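Local coordinates for protein adenosine deaminase 1 (Arthrobacter aurescens, PDB 3RYS) that probably catalyses the zinc-dependent hydrolytic deamination of adenine to hypoxanthine in purine salvage, at residues Gly193-Ala198 and His217-Asp222. Residues are numbered along the deposited sequence; the frame is centred on the assembly and turned at random.
Sequences GLRRIA and HVERID
In a beta-alpha-beta crossover of the TIM barrel, made through helix 206-214, R196 and E219 meet where the loop leading into strand 220-221 meets the parallel strand 195-200. The backbone N of E219 donates a hydrogen bond to R196 O at 2.6 Å. The extended E219 side chain reaches across to R195 and R196. Its OE1 accepts the backbone N-H of R196 at 3.2 Å, through the anti lone pair. The R196 guanidinium stacks on this carboxylate, the two planes 28° apart. NH2 of R196 lies 3.4 Å from OE1 of E219, a salt bridge of charge alone. The R196 chain bends at chi2 (135°) and chi3 (-78°), which lets NE donate a hydrogen bond to L194 O at 3.1 Å, with the oxygen in the guanidinium plane. R195 completes the salt-bridge network from its NH1 to OE2 of E219, though its modelled place is less sure. With R196 cut back to alanine, E219 would probably lose one of its two cationic mates and L194 O its side-chain donor. Further along, CB of A198 packs on CG1 of V218 at 3.6 Å. CG2 of I197 lies over one face of the R220 guanidinium, which is paired with E99. D222 OD1 is hydrogen-bonded to T245 OG1, and the D222 side chain touches the zinc ligands H19 and H199. Charge and hydrogen bonds together hold the R196 end; one backbone bond, D222 N to A198 O at 2.9 Å, holds the end near the zinc site.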
# COMPACT_ATOMS: atom_id res chain seq x y z
N GLY A 193 11.79 14.00 11.33
CA GLY A 193 11.55 14.54 10.00
C GLY A 193 10.89 13.53 9.09
O GLY A 193 10.82 13.72 7.87
N LEU A 194 10.40 12.45 9.68
CA LEU A 194 9.78 11.38 8.91
C LEU A 194 8.31 11.68 8.65
O LEU A 194 7.60 12.17 9.53
CB LEU A 194 9.93 10.04 9.64
CG LEU A 194 11.33 9.44 9.70
CD1 LEU A 194 11.40 8.35 10.76
CD2 LEU A 194 11.75 8.90 8.34
N ARG A 195 7.87 11.39 7.43
CA ARG A 195 6.48 11.57 7.06
C ARG A 195 5.62 10.46 7.66
O ARG A 195 6.14 9.42 8.05
CB ARG A 195 6.34 11.64 5.54
CG ARG A 195 6.92 12.92 4.97
CD ARG A 195 6.58 13.08 3.51
NE ARG A 195 6.47 14.49 3.13
CZ ARG A 195 5.38 15.23 3.32
NH1 ARG A 195 4.31 14.70 3.90
NH2 ARG A 195 5.36 16.50 2.94
N ARG A 196 4.32 10.69 7.75
CA ARG A 196 3.46 9.78 8.50
C ARG A 196 2.22 9.33 7.75
O ARG A 196 1.48 10.15 7.21
CB ARG A 196 3.04 10.44 9.81
CG ARG A 196 4.16 10.57 10.82
CD ARG A 196 4.13 11.96 11.43
NE ARG A 196 4.71 12.93 10.51
CZ ARG A 196 4.23 14.15 10.31
NH1 ARG A 196 3.16 14.56 10.98
NH2 ARG A 196 4.83 14.96 9.45
N ILE A 197 2.00 8.02 7.72
CA ILE A 197 0.73 7.46 7.26
C ILE A 197 0.30 6.34 8.20
O ILE A 197 1.10 5.83 8.98
CB ILE A 197 0.84 6.92 5.83
CG1 ILE A 197 1.81 5.74 5.78
CG2 ILE A 197 1.27 8.01 4.87
CD1 ILE A 197 1.89 5.08 4.42
N ALA A 198 -0.97 5.95 8.12
CA ALA A 198 -1.47 4.88 8.97
C ALA A 198 -2.73 4.24 8.40
O ALA A 198 -3.58 4.93 7.84
CB ALA A 198 -1.73 5.40 10.38
N HIS A 217 -1.16 12.33 13.99
CA HIS A 217 -0.85 13.38 13.02
C HIS A 217 -0.41 12.86 11.65
O HIS A 217 0.47 13.44 11.02
CB HIS A 217 0.21 14.33 13.59
CG HIS A 217 -0.21 15.00 14.87
ND1 HIS A 217 -1.18 15.98 14.91
CD2 HIS A 217 0.22 14.84 16.14
CE1 HIS A 217 -1.34 16.39 16.15
NE2 HIS A 217 -0.51 15.71 16.92
N VAL A 218 -1.03 11.78 11.19
CA VAL A 218 -0.68 11.22 9.88
C VAL A 218 -1.02 12.19 8.75
O VAL A 218 -1.84 13.09 8.91
CB VAL A 218 -1.37 9.87 9.61
CG1 VAL A 218 -0.98 8.86 10.66
CG2 VAL A 218 -2.89 10.05 9.56
N GLU A 219 -0.37 11.99 7.61
CA GLU A 219 -0.54 12.89 6.47
C GLU A 219 -1.48 12.32 5.42
O GLU A 219 -1.95 13.04 4.54
CB GLU A 219 0.81 13.20 5.85
CG GLU A 219 1.88 13.37 6.90
CD GLU A 219 3.04 14.16 6.39
OE1 GLU A 219 4.17 13.63 6.43
OE2 GLU A 219 2.82 15.30 5.94
N ARG A 220 -1.74 11.02 5.50
CA ARG A 220 -2.82 10.42 4.72
C ARG A 220 -3.33 9.13 5.35
O ARG A 220 -2.59 8.41 6.02
CB ARG A 220 -2.45 10.24 3.24
CG ARG A 220 -1.08 9.67 2.95
CD ARG A 220 -0.87 9.47 1.45
NE ARG A 220 0.11 8.43 1.18
CZ ARG A 220 1.31 8.63 0.65
NH1 ARG A 220 1.69 9.85 0.30
NH2 ARG A 220 2.13 7.61 0.45
N ILE A 221 -4.62 8.85 5.15
CA ILE A 221 -5.26 7.69 5.73
C ILE A 221 -5.25 6.53 4.75
O ILE A 221 -5.57 6.69 3.57
CB ILE A 221 -6.71 7.99 6.15
CG1 ILE A 221 -6.74 8.99 7.31
CG2 ILE A 221 -7.44 6.71 6.53
CD1 ILE A 221 -6.29 8.41 8.63
N ASP A 222 -4.89 5.35 5.24
CA ASP A 222 -4.85 4.17 4.39
C ASP A 222 -6.12 3.34 4.55
O ASP A 222 -6.50 2.95 5.65
CB ASP A 222 -3.58 3.36 4.69
CG ASP A 222 -2.31 4.15 4.37
OD1 ASP A 222 -2.22 4.71 3.26
OD2 ASP A 222 -1.41 4.21 5.23